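Phenylalanine ammonia-lyase (Rhodosporidium toruloides, PDB 1Y2M) catalyses the non-oxidative deamination of L-phenylalanine and L-tyrosine, giving trans-cinnamic acid and p-coumaric acid respectively and releasing ammonium. Local coordinates at residues 301-306 with 533-538; 332-337 with 659-664; 338-343 with 655-660. All coordinates share one frame; numbering follows the deposited sequence.

In the fold
From the N terminus, the chain leaves helix 273-303 through 301-306, finishes helix 323-336 at 332-337 and turns into loop 338-343. Contact 1 closes the first loop when 533-538, in the long helix 506-560, comes back to 301-306. The loop before helix 662-672 then meets 338-343 in contact 3, and its continuation meets 332-337 in contact 2. Contacts 2 and 3 thus end on the same part of the chain, sharing Ser659 and Pro660, while contact 1 crosses both. Glu302 joins all three: its carboxylate probably bonds Thr662 OG1, Ser659 N and Ser339 OG. Together they tie helices 273-303, 323-336, 506-560 and 662-672.

Contact 1 of 3, residues 301-306 with 533-538; sequences VEAMVG and QAIDLR
Ala303 and Arg538 meet where helix 273-303 ends in a Schellman motif, beside the long helix 506-560 of this largely helical lyase. Val305, with a positive phi of 42°, closes the motif, and Gly306 N reaches back to Val301 O at 2.8 Å. The tight part of the contact is made by small side chains. Ala303 CB touches Ala534 CB at 3.7 Å, and Ile535 CG1 lies a little farther from the same methyl, so the backbones come close: the CA atoms of Ala303 and Ile535 are 4.9 Å apart. Met443, from helix 416-443, packs on both alanines. The CB of selenomethionine Met304 points away from 533-538; its side chain is about 10 Å from that of Gln360, a probable cinnamate-binding residue. The looser margin is at Val305, which is partly exposed; its CG2 leans on Arg538 NE at 3.6 Å and also meets Phe542. Bends at chi2 and chi3 bring the arginine tip back toward the helix end, where NH1 bonds Arg450 O and forms a salt bridge with Glu541, and NH2 also bonds Asn449 O. Toward Ala303 the guanidinium presents its NE side, so that one carbonyl oxygen takes two bonds: NH2 lies 2.9 Å from Ala303 O in the carbonyl plane, and NE, at 2.9 Å from the same O, is tilted 28° from it.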
ATOM      1  N   VAL B 301      -6.026  31.514   6.295  1.00  7.65           N
ATOM      2  CA  VAL B 301      -5.192  32.667   5.954  1.00  8.30           C
ATOM      3  C   VAL B 301      -5.662  33.831   6.841  1.00  8.87           C
ATOM      4  O   VAL B 301      -4.843  34.578   7.391  1.00 10.72           O
ATOM      5  CB  VAL B 301      -5.297  33.035   4.446  1.00 10.76           C
ATOM      6  CG1 VAL B 301      -4.621  34.363   4.152  1.00 11.52           C
ATOM      7  CG2 VAL B 301      -4.707  31.924   3.536  1.00 11.37           C
ATOM      8  N   GLU B 302      -6.979  33.973   7.003  1.00  9.74           N
ATOM      9  CA  GLU B 302      -7.503  35.058   7.846  1.00  9.51           C
ATOM     10  C   GLU B 302      -7.071  34.904   9.319  1.00 10.22           C
ATOM     11  O   GLU B 302      -6.514  35.810   9.915  1.00 11.16           O
ATOM     12  CB  GLU B 302      -9.029  35.142   7.725  1.00 10.82           C
ATOM     13  CG  GLU B 302      -9.485  35.569   6.349  1.00  9.00           C
ATOM     14  CD  GLU B 302     -10.994  35.833   6.333  1.00 11.50           C
ATOM     15  OE1 GLU B 302     -11.727  34.833   6.392  1.00 12.12           O
ATOM     16  OE2 GLU B 302     -11.455  37.021   6.302  1.00 10.88           O
ATOM     17  N   ALA B 303      -7.247  33.714   9.895  1.00  8.80           N
ATOM     18  CA  ALA B 303      -6.876  33.492  11.293  1.00  9.13           C
ATOM     19  C   ALA B 303      -5.370  33.701  11.505  1.00 10.16           C
ATOM     20  O   ALA B 303      -4.958  34.145  12.542  1.00 10.12           O
ATOM     21  CB  ALA B 303      -7.239  32.103  11.731  1.00 12.71           C
HETATM   22  N   MSE B 304      -4.566  33.391  10.489  1.00  8.70           N
HETATM   23  CA  MSE B 304      -3.095  33.491  10.584  1.00  9.29           C
HETATM   24  C   MSE B 304      -2.585  34.865  10.190  1.00  9.99           C
HETATM   25  O   MSE B 304      -1.401  35.078  10.168  1.00 11.25           O
HETATM   26  CB  MSE B 304      -2.468  32.442   9.684  1.00 11.15           C
HETATM   27  CG  MSE B 304      -2.749  31.020  10.110  1.00  8.80           C
HETATM   28 SE   MSE B 304      -1.487  30.581  11.600  1.00 22.63          SE
HETATM   29  CE  MSE B 304       0.245  30.447  10.604  1.00 15.18           C
ATOM     30  N   VAL B 305      -3.497  35.798   9.920  1.00 10.00           N
ATOM     31  CA  VAL B 305      -3.168  37.112   9.342  1.00 10.48           C
ATOM     32  C   VAL B 305      -2.116  36.932   8.236  1.00 11.21           C
ATOM     33  O   VAL B 305      -1.094  37.640   8.154  1.00 12.26           O
ATOM     34  CB  VAL B 305      -2.806  38.166  10.412  1.00 10.94           C
ATOM     35  CG1 VAL B 305      -2.554  39.510   9.799  1.00 22.30           C
ATOM     36  CG2 VAL B 305      -4.007  38.362  11.306  1.00 14.82           C
ATOM     37  N   GLY B 306      -2.396  35.969   7.369  1.00 10.69           N
ATOM     38  CA  GLY B 306      -1.498  35.619   6.302  1.00 10.35           C
ATOM     39  C   GLY B 306      -1.737  36.389   5.031  1.00 12.00           C
ATOM     40  O   GLY B 306      -2.504  37.350   5.009  1.00 11.57           O
ATOM     41  N   GLN B 533     -12.683  29.381  16.219  1.00  9.74           N
ATOM     42  CA  GLN B 533     -12.108  29.819  17.505  1.00 10.50           C
ATOM     43  C   GLN B 533     -10.957  30.752  17.282  1.00  9.50           C
ATOM     44  O   GLN B 533     -10.887  31.822  17.920  1.00 10.05           O
ATOM     45  CB  GLN B 533     -11.644  28.657  18.345  1.00 10.58           C
ATOM     46  CG  GLN B 533     -11.049  29.103  19.695  1.00 11.00           C
ATOM     47  CD  GLN B 533     -12.055  29.308  20.828  1.00 10.39           C
ATOM     48  OE1 GLN B 533     -13.284  29.318  20.649  1.00 11.53           O
ATOM     49  NE2 GLN B 533     -11.503  29.522  22.035  1.00  8.59           N
ATOM     50  N   ALA B 534     -10.052  30.386  16.372  1.00  8.05           N
ATOM     51  CA  ALA B 534      -8.890  31.237  16.085  1.00  7.54           C
ATOM     52  C   ALA B 534      -9.325  32.612  15.579  1.00  8.15           C
ATOM     53  O   ALA B 534      -8.785  33.646  15.971  1.00  8.19           O
ATOM     54  CB  ALA B 534      -7.999  30.554  15.059  1.00  9.38           C
ATOM     55  N   ILE B 535     -10.344  32.626  14.709  1.00  8.92           N
ATOM     56  CA  ILE B 535     -10.888  33.895  14.160  1.00 10.14           C
ATOM     57  C   ILE B 535     -11.406  34.810  15.293  1.00  8.22           C
ATOM     58  O   ILE B 535     -11.163  35.981  15.330  1.00  9.71           O
ATOM     59  CB  ILE B 535     -11.985  33.617  13.132  1.00  8.41           C
ATOM     60  CG1 ILE B 535     -11.307  33.216  11.820  1.00  7.73           C
ATOM     61  CG2 ILE B 535     -12.858  34.780  12.928  1.00 11.35           C
ATOM     62  CD1 ILE B 535     -12.202  32.548  10.798  1.00 12.16           C
ATOM     63  N   ASP B 536     -12.166  34.229  16.218  1.00  7.87           N
ATOM     64  CA  ASP B 536     -12.661  34.998  17.344  1.00  8.23           C
ATOM     65  C   ASP B 536     -11.512  35.505  18.233  1.00  8.37           C
ATOM     66  O   ASP B 536     -11.560  36.621  18.718  1.00 10.45           O
ATOM     67  CB  ASP B 536     -13.621  34.099  18.105  1.00  8.39           C
ATOM     68  CG  ASP B 536     -14.977  34.037  17.468  1.00 12.35           C
ATOM     69  OD1 ASP B 536     -15.389  35.002  16.749  1.00 11.44           O
ATOM     70  OD2 ASP B 536     -15.714  33.036  17.728  1.00 11.13           O
ATOM     71  N   LEU B 537     -10.493  34.686  18.463  1.00  6.68           N
ATOM     72  CA  LEU B 537      -9.342  35.120  19.282  1.00  8.38           C
ATOM     73  C   LEU B 537      -8.536  36.214  18.581  1.00  9.83           C
ATOM     74  O   LEU B 537      -8.016  37.180  19.213  1.00  8.80           O
ATOM     75  CB  LEU B 537      -8.450  33.939  19.642  1.00  8.59           C
ATOM     76  CG  LEU B 537      -9.100  32.910  20.595  1.00  8.00           C
ATOM     77  CD1 LEU B 537      -8.177  31.667  20.767  1.00 14.40           C
ATOM     78  CD2 LEU B 537      -9.428  33.541  21.924  1.00 10.42           C
ATOM     79  N   ARG B 538      -8.400  36.066  17.271  1.00  7.98           N
ATOM     80  CA  ARG B 538      -7.756  37.129  16.516  1.00 10.32           C
ATOM     81  C   ARG B 538      -8.533  38.439  16.572  1.00  9.97           C
ATOM     82  O   ARG B 538      -7.979  39.545  16.662  1.00  9.51           O
ATOM     83  CB  ARG B 538      -7.529  36.709  15.076  1.00  9.68           C
ATOM     84  CG  ARG B 538      -6.553  37.639  14.343  1.00  7.94           C
ATOM     85  CD  ARG B 538      -5.131  37.515  14.829  1.00  9.61           C
ATOM     86  NE  ARG B 538      -4.440  36.342  14.282  1.00  8.69           N
ATOM     87  CZ  ARG B 538      -3.209  35.958  14.618  1.00  7.84           C
ATOM     88  NH1 ARG B 538      -2.567  36.620  15.585  1.00 12.30           N
ATOM     89  NH2 ARG B 538      -2.647  34.954  14.011  1.00 10.55           N
TER

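Contact 2 of 3, residues 332-337 with 659-664; sequences IRKLLE and SPRTQI
Ser659 OG sits between two carbonyl oxygens at the end of helix 323-336, within hydrogen-bonding distance of both, 2.8 Å from Leu335 O and 3.0 Å from Glu337 O. With OG anti to the carbonyl carbon (chi1 -87°), the hydroxyl is turned to the helix end, while Ser659 N bonds the carboxylate of Glu302. Pro660 CD lies in van der Waals contact, 3.6 Å from Glu337 O. Farther along, Leu335 CD2 lies 3.9 Å from Arg661 CB, the two side chains crossing at about a right angle, and Met714 packs on the same leucine. The arginine chain runs extended from CG to NE until it passes Lys334. There the lysine, bent at chi2 and chi3, lays its CD 3.6 Å above the centre of the Arg661 guanidinium plane, with CG 3.4 Å from Arg661 NE. The like charges stay apart, Lys334 NZ being 4.7 Å from Arg661 NH2, and Arg661 NH1 bonds Met714 O. With an alanine in place of Arg661, the Lys334 methylenes would probably lose the flat group they rest on, and Met714 O a donor. Thr662 CG2 lies near Leu335 O, while its OG1 bonds Glu302. In this largely helical enzyme of the PAL/histidase family, the contact is a helix-to-loop junction: serine and proline meet the C-terminal end of helix 323-336, the arginine lies along its flank, and the chain runs on into helix 662-672.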
ATOM      1  N   ILE B 332     -10.137  30.899  -3.864  1.00  8.80           N
ATOM      2  CA  ILE B 332      -9.599  31.406  -2.607  1.00  8.66           C
ATOM      3  C   ILE B 332      -9.417  32.935  -2.687  1.00  8.46           C
ATOM      4  O   ILE B 332      -9.712  33.656  -1.727  1.00  8.28           O
ATOM      5  CB  ILE B 332      -8.304  30.682  -2.203  1.00 10.09           C
ATOM      6  CG1 ILE B 332      -8.592  29.194  -1.990  1.00  8.77           C
ATOM      7  CG2 ILE B 332      -7.684  31.306  -0.981  1.00  8.11           C
ATOM      8  CD1 ILE B 332      -7.331  28.385  -1.920  1.00 10.22           C
ATOM      9  N   ARG B 333      -8.959  33.450  -3.825  1.00  7.25           N
ATOM     10  CA  ARG B 333      -8.882  34.880  -4.027  1.00  7.77           C
ATOM     11  C   ARG B 333     -10.258  35.563  -3.787  1.00  9.46           C
ATOM     12  O   ARG B 333     -10.348  36.559  -3.072  1.00  9.50           O
ATOM     13  CB  ARG B 333      -8.377  35.166  -5.473  1.00  7.20           C
ATOM     14  CG  ARG B 333      -8.183  36.661  -5.789  1.00 10.06           C
ATOM     15  CD  ARG B 333      -7.408  36.898  -7.078  1.00 10.53           C
ATOM     16  NE  ARG B 333      -8.118  36.406  -8.280  1.00  9.45           N
ATOM     17  CZ  ARG B 333      -7.787  35.317  -8.995  1.00  9.05           C
ATOM     18  NH1 ARG B 333      -6.763  34.499  -8.648  1.00  9.64           N
ATOM     19  NH2 ARG B 333      -8.500  35.010 -10.071  1.00  9.52           N
ATOM     20  N   LYS B 334     -11.294  34.981  -4.367  1.00  9.71           N
ATOM     21  CA  LYS B 334     -12.668  35.489  -4.229  1.00  9.69           C
ATOM     22  C   LYS B 334     -13.070  35.529  -2.762  1.00  9.37           C
ATOM     23  O   LYS B 334     -13.558  36.543  -2.270  1.00  9.10           O
ATOM     24  CB  LYS B 334     -13.631  34.634  -5.040  1.00 11.89           C
ATOM     25  CG  LYS B 334     -15.095  34.998  -4.777  1.00 20.12           C
ATOM     26  CD  LYS B 334     -15.924  35.161  -6.039  1.00 36.36           C
ATOM     27  CE  LYS B 334     -16.066  33.912  -6.818  1.00 35.47           C
ATOM     28  NZ  LYS B 334     -17.069  34.112  -7.920  1.00 40.22           N
ATOM     29  N   LEU B 335     -12.813  34.437  -2.057  1.00  8.70           N
ATOM     30  CA  LEU B 335     -13.174  34.352  -0.644  1.00  8.57           C
ATOM     31  C   LEU B 335     -12.439  35.371   0.205  1.00 10.34           C
ATOM     32  O   LEU B 335     -13.015  35.830   1.184  1.00 13.32           O
ATOM     33  CB  LEU B 335     -12.907  32.963  -0.102  1.00  9.65           C
ATOM     34  CG  LEU B 335     -13.743  31.823  -0.705  1.00 12.29           C
ATOM     35  CD1 LEU B 335     -13.260  30.541  -0.139  1.00 14.24           C
ATOM     36  CD2 LEU B 335     -15.252  32.017  -0.421  1.00 11.05           C
ATOM     37  N   LEU B 336     -11.170  35.682  -0.112  1.00  8.68           N
ATOM     38  CA  LEU B 336     -10.388  36.626   0.702  1.00  9.42           C
ATOM     39  C   LEU B 336     -10.638  38.104   0.411  1.00 10.45           C
ATOM     40  O   LEU B 336     -10.218  38.967   1.197  1.00 10.55           O
ATOM     41  CB  LEU B 336      -8.868  36.331   0.606  1.00  7.94           C
ATOM     42  CG  LEU B 336      -8.498  34.966   1.224  1.00  7.40           C
ATOM     43  CD1 LEU B 336      -7.051  34.583   0.914  1.00  9.00           C
ATOM     44  CD2 LEU B 336      -8.770  34.999   2.727  1.00 10.00           C
ATOM     45  N   GLU B 337     -11.303  38.423  -0.692  1.00 10.63           N
ATOM     46  CA  GLU B 337     -11.605  39.819  -0.995  1.00 12.55           C
ATOM     47  C   GLU B 337     -12.385  40.420   0.128  1.00 11.92           C
ATOM     48  O   GLU B 337     -13.344  39.826   0.606  1.00 11.71           O
ATOM     49  CB  GLU B 337     -12.399  39.955  -2.272  1.00 14.62           C
ATOM     50  CG  GLU B 337     -11.559  39.591  -3.430  1.00 23.81           C
ATOM     51  CD  GLU B 337     -11.687  40.521  -4.597  1.00 35.64           C
ATOM     52  OE1 GLU B 337     -12.377  41.574  -4.493  1.00 38.94           O
ATOM     53  OE2 GLU B 337     -11.054  40.171  -5.614  1.00 43.72           O
ATOM     54  N   SER B 659     -13.926  38.556   5.747  1.00 10.35           N
ATOM     55  CA  SER B 659     -14.453  38.732   4.391  1.00 11.37           C
ATOM     56  C   SER B 659     -15.922  38.593   4.414  1.00 11.15           C
ATOM     57  O   SER B 659     -16.406  37.758   5.143  1.00 11.51           O
ATOM     58  CB  SER B 659     -13.985  37.626   3.438  1.00 14.84           C
ATOM     59  OG  SER B 659     -12.763  38.036   2.915  1.00 35.84           O
ATOM     60  N   PRO B 660     -16.640  39.324   3.539  1.00 10.41           N
ATOM     61  CA  PRO B 660     -18.070  39.064   3.476  1.00 10.43           C
ATOM     62  C   PRO B 660     -18.453  37.635   3.115  1.00 12.42           C
ATOM     63  O   PRO B 660     -19.529  37.183   3.497  1.00 13.04           O
ATOM     64  CB  PRO B 660     -18.562  40.032   2.392  1.00 12.31           C
ATOM     65  CG  PRO B 660     -17.379  40.433   1.645  1.00 13.61           C
ATOM     66  CD  PRO B 660     -16.251  40.418   2.641  1.00 14.35           C
ATOM     67  N   ARG B 661     -17.597  36.959   2.347  1.00  7.84           N
ATOM     68  CA  ARG B 661     -17.871  35.604   1.886  1.00 11.19           C
ATOM     69  C   ARG B 661     -17.528  34.611   2.960  1.00 11.68           C
ATOM     70  O   ARG B 661     -18.194  33.593   3.106  1.00 11.42           O
ATOM     71  CB  ARG B 661     -17.152  35.287   0.559  1.00 12.42           C
ATOM     72  CG  ARG B 661     -17.743  36.039  -0.618  1.00 12.73           C
ATOM     73  CD  ARG B 661     -17.037  35.763  -1.913  1.00 16.02           C
ATOM     74  NE  ARG B 661     -17.615  36.541  -3.009  1.00 17.81           N
ATOM     75  CZ  ARG B 661     -18.660  36.172  -3.755  1.00 22.09           C
ATOM     76  NH1 ARG B 661     -19.262  35.001  -3.582  1.00 19.91           N
ATOM     77  NH2 ARG B 661     -19.088  36.975  -4.720  1.00 21.78           N
ATOM     78  N   THR B 662     -16.463  34.846   3.710  1.00  8.61           N
ATOM     79  CA  THR B 662     -16.136  33.861   4.756  1.00 11.02           C
ATOM     80  C   THR B 662     -17.054  34.037   5.973  1.00 10.65           C
ATOM     81  O   THR B 662     -17.264  33.092   6.735  1.00 10.21           O
ATOM     82  CB  THR B 662     -14.675  33.883   5.214  1.00 10.78           C
ATOM     83  OG1 THR B 662     -14.315  35.173   5.680  1.00  9.84           O
ATOM     84  CG2 THR B 662     -13.704  33.486   4.086  1.00 13.06           C
ATOM     85  N   GLN B 663     -17.619  35.247   6.137  1.00  9.96           N
ATOM     86  CA  GLN B 663     -18.600  35.478   7.188  1.00 12.60           C
ATOM     87  C   GLN B 663     -19.829  34.529   7.029  1.00  8.48           C
ATOM     88  O   GLN B 663     -20.492  34.158   8.017  1.00 12.80           O
ATOM     89  CB  GLN B 663     -19.023  36.946   7.177  1.00 13.88           C
ATOM     90  CG  GLN B 663     -19.927  37.374   8.349  1.00 17.51           C
ATOM     91  CD  GLN B 663     -20.304  38.859   8.233  1.00 21.02           C
ATOM     92  OE1 GLN B 663     -19.442  39.687   7.948  1.00 31.60           O
ATOM     93  NE2 GLN B 663     -21.590  39.172   8.390  1.00 30.91           N
ATOM     94  N   ILE B 664     -20.147  34.148   5.791  1.00  8.34           N
ATOM     95  CA  ILE B 664     -21.266  33.239   5.525  1.00  9.40           C
ATOM     96  C   ILE B 664     -21.114  31.942   6.284  1.00 10.16           C
ATOM     97  O   ILE B 664     -22.081  31.432   6.926  1.00 10.50           O
ATOM     98  CB  ILE B 664     -21.442  33.012   4.010  1.00  8.36           C
ATOM     99  CG1 ILE B 664     -21.829  34.329   3.363  1.00  8.10           C
ATOM    100  CG2 ILE B 664     -22.533  31.964   3.746  1.00 12.94           C
ATOM    101  CD1 ILE B 664     -21.764  34.343   1.786  1.00 12.90           C
TER

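Contact 3 of 3, residues 338-343 with 655-660; sequences GSRFAV and LSYLSP
Two irregular loop segments run roughly antiparallel where 338-341 passes 657-660, with the CA atoms of Ser339 and Ser659 3.9 Å apart and a straight backbone bond from Arg340 N to Tyr657 O (2.7 Å, 165°). Gly338 stands where any CB would strike Pro660 CD. Arg340 crosses Tyr657 obliquely: its NH1 makes a weak bond to Ser656 O at 2.8 Å, and Tyr657 CE1 lies 3.4 Å above one face of the Arg340 guanidinium, toward its rim, the two planes 47° apart. Tyr657 CB sits over the centre of the Phe341 ring in a CH-pi contact of 3.6 Å to the centroid, while the rings themselves meet obliquely. Leu658 CG lies at the edge of the phenylalanine ring, in plane, and Leu658 CD2 is 4.0 Å from Phe341 CE2. Phe542 completes the aromatic group, meeting Tyr657 edge-to-face, and Tyr657 OH bonds Glu543, so helix 506-560 backs both rings. Ser339 OG, anti to its own backbone nitrogen (chi1 -175°), folds back over its loop and accepts from Phe341 N and Ala342 N in an ST turn and ST motif. The same oxygen bonds Glu302. Two hydroxyls are thus tied to carboxylates, Ser339 OG to Glu302 and Tyr657 OH to Glu543, whereas the arginine tip, on the exposed margin, rests on the tyrosine ring with one weak bond to Ser656 O.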
ATOM      1  N   GLY B 338     -11.946  41.587   0.552  1.00 11.86           N
ATOM      2  CA  GLY B 338     -12.669  42.290   1.597  1.00 12.24           C
ATOM      3  C   GLY B 338     -12.305  41.886   3.012  1.00 10.86           C
ATOM      4  O   GLY B 338     -12.794  42.513   3.974  1.00 13.08           O
ATOM      5  N   SER B 339     -11.483  40.847   3.171  1.00 11.11           N
ATOM      6  CA  SER B 339     -10.979  40.473   4.494  1.00  7.97           C
ATOM      7  C   SER B 339     -10.143  41.601   5.098  1.00  9.59           C
ATOM      8  O   SER B 339      -9.338  42.208   4.422  1.00 10.06           O
ATOM      9  CB  SER B 339     -10.118  39.206   4.442  1.00 11.29           C
ATOM     10  OG  SER B 339      -9.732  38.814   5.765  1.00 10.75           O
ATOM     11  N   ARG B 340     -10.355  41.888   6.378  1.00 10.23           N
ATOM     12  CA  ARG B 340      -9.476  42.781   7.110  1.00 11.71           C
ATOM     13  C   ARG B 340      -8.553  41.991   8.015  1.00 10.57           C
ATOM     14  O   ARG B 340      -7.783  42.579   8.755  1.00 10.96           O
ATOM     15  CB  ARG B 340     -10.297  43.798   7.916  1.00 10.40           C
ATOM     16  CG  ARG B 340     -11.101  44.753   7.033  1.00 16.76           C
ATOM     17  CD  ARG B 340     -12.012  45.685   7.831  1.00 23.71           C
ATOM     18  NE  ARG B 340     -11.267  46.484   8.802  1.00 33.36           N
ATOM     19  CZ  ARG B 340     -11.737  46.921   9.973  1.00 36.68           C
ATOM     20  NH1 ARG B 340     -12.992  46.661  10.380  1.00 29.97           N
ATOM     21  NH2 ARG B 340     -10.929  47.628  10.753  1.00 37.74           N
ATOM     22  N   PHE B 341      -8.568  40.668   7.913  1.00  9.04           N
ATOM     23  CA  PHE B 341      -7.599  39.810   8.614  1.00  7.63           C
ATOM     24  C   PHE B 341      -6.404  39.467   7.672  1.00  9.64           C
ATOM     25  O   PHE B 341      -5.235  39.643   8.008  1.00 11.04           O
ATOM     26  CB  PHE B 341      -8.216  38.484   9.024  1.00  8.13           C
ATOM     27  CG  PHE B 341      -9.141  38.511  10.233  1.00  8.13           C
ATOM     28  CD1 PHE B 341      -8.716  38.967  11.481  1.00 10.90           C
ATOM     29  CD2 PHE B 341     -10.417  37.980  10.132  1.00 13.68           C
ATOM     30  CE1 PHE B 341      -9.538  38.906  12.587  1.00 15.87           C
ATOM     31  CE2 PHE B 341     -11.262  37.942  11.257  1.00 15.60           C
ATOM     32  CZ  PHE B 341     -10.807  38.379  12.474  1.00 11.74           C
ATOM     33  N   ALA B 342      -6.726  38.979   6.488  1.00 10.18           N
ATOM     34  CA  ALA B 342      -5.690  38.655   5.491  1.00 10.85           C
ATOM     35  C   ALA B 342      -5.061  39.942   4.988  1.00 13.33           C
ATOM     36  O   ALA B 342      -5.751  40.971   4.840  1.00 13.63           O
ATOM     37  CB  ALA B 342      -6.275  37.901   4.329  1.00 12.03           C
ATOM     38  N   VAL B 343      -3.758  39.876   4.709  1.00 12.73           N
ATOM     39  CA  VAL B 343      -2.982  40.973   4.121  1.00 13.03           C
ATOM     40  C   VAL B 343      -3.075  40.939   2.589  1.00 12.39           C
ATOM     41  O   VAL B 343      -2.843  39.900   1.969  1.00 14.16           O
ATOM     42  CB  VAL B 343      -1.529  40.879   4.582  1.00 15.29           C
ATOM     43  CG1 VAL B 343      -0.677  41.992   3.984  1.00 18.88           C
ATOM     44  CG2 VAL B 343      -1.488  40.916   6.119  1.00 20.33           C
ATOM     45  N   LEU B 655     -17.095  39.698  13.064  1.00 10.86           N
ATOM     46  CA  LEU B 655     -17.929  40.183  11.955  1.00 12.73           C
ATOM     47  C   LEU B 655     -17.399  41.504  11.400  1.00 13.48           C
ATOM     48  O   LEU B 655     -17.761  41.890  10.288  1.00 16.38           O
ATOM     49  CB  LEU B 655     -19.368  40.337  12.423  1.00 12.37           C
ATOM     50  CG  LEU B 655     -19.980  39.051  12.946  1.00 15.33           C
ATOM     51  CD1 LEU B 655     -21.358  39.321  13.531  1.00 16.61           C
ATOM     52  CD2 LEU B 655     -20.070  37.960  11.906  1.00 16.29           C
ATOM     53  N   SER B 656     -16.572  42.194  12.174  1.00 12.23           N
ATOM     54  CA  SER B 656     -15.935  43.466  11.740  1.00 13.82           C
ATOM     55  C   SER B 656     -14.757  43.282  10.765  1.00 13.28           C
ATOM     56  O   SER B 656     -14.346  44.247  10.087  1.00 12.98           O
ATOM     57  CB  SER B 656     -15.418  44.250  12.947  1.00 15.62           C
ATOM     58  OG  SER B 656     -16.486  44.706  13.751  1.00 21.28           O
ATOM     59  N   TYR B 657     -14.195  42.077  10.705  1.00  9.21           N
ATOM     60  CA  TYR B 657     -12.967  41.862   9.998  1.00  8.88           C
ATOM     61  C   TYR B 657     -13.039  40.783   8.951  1.00 11.56           C
ATOM     62  O   TYR B 657     -12.229  40.781   8.037  1.00  9.72           O
ATOM     63  CB  TYR B 657     -11.867  41.502  10.994  1.00  8.25           C
ATOM     64  CG  TYR B 657     -11.678  42.529  12.088  1.00 10.03           C
ATOM     65  CD1 TYR B 657     -11.125  43.776  11.820  1.00 19.26           C
ATOM     66  CD2 TYR B 657     -12.054  42.247  13.389  1.00 11.59           C
ATOM     67  CE1 TYR B 657     -10.960  44.721  12.835  1.00 17.11           C
ATOM     68  CE2 TYR B 657     -11.930  43.187  14.398  1.00 10.27           C
ATOM     69  CZ  TYR B 657     -11.383  44.409  14.121  1.00 15.18           C
ATOM     70  OH  TYR B 657     -11.246  45.320  15.147  1.00 15.08           O
ATOM     71  N   LEU B 658     -13.966  39.831   9.106  1.00 10.17           N
ATOM     72  CA  LEU B 658     -14.044  38.731   8.150  1.00 10.58           C
ATOM     73  C   LEU B 658     -14.386  39.271   6.776  1.00  9.59           C
ATOM     74  O   LEU B 658     -15.117  40.260   6.653  1.00  9.85           O
ATOM     75  CB  LEU B 658     -15.134  37.748   8.544  1.00 11.28           C
ATOM     76  CG  LEU B 658     -14.762  36.831   9.686  1.00 14.41           C
ATOM     77  CD1 LEU B 658     -15.995  36.255  10.292  1.00 17.34           C
ATOM     78  CD2 LEU B 658     -13.905  35.773   9.223  1.00 15.29           C
ATOM     79  N   SER B 659     -13.926  38.556   5.747  1.00 10.35           N
ATOM     80  CA  SER B 659     -14.453  38.732   4.391  1.00 11.37           C
ATOM     81  C   SER B 659     -15.922  38.593   4.414  1.00 11.15           C
ATOM     82  O   SER B 659     -16.406  37.758   5.143  1.00 11.51           O
ATOM     83  CB  SER B 659     -13.985  37.626   3.438  1.00 14.84           C
ATOM     84  OG  SER B 659     -12.763  38.036   2.915  1.00 35.84           O
ATOM     85  N   PRO B 660     -16.640  39.324   3.539  1.00 10.41           N
ATOM     86  CA  PRO B 660     -18.070  39.064   3.476  1.00 10.43           C
ATOM     87  C   PRO B 660     -18.453  37.635   3.115  1.00 12.42           C
ATOM     88  O   PRO B 660     -19.529  37.183   3.497  1.00 13.04           O
ATOM     89  CB  PRO B 660     -18.562  40.032   2.392  1.00 12.31           C
ATOM     90  CG  PRO B 660     -17.379  40.433   1.645  1.00 13.61           C
ATOM     91  CD  PRO B 660     -16.251  40.418   2.641  1.00 14.35           C
TER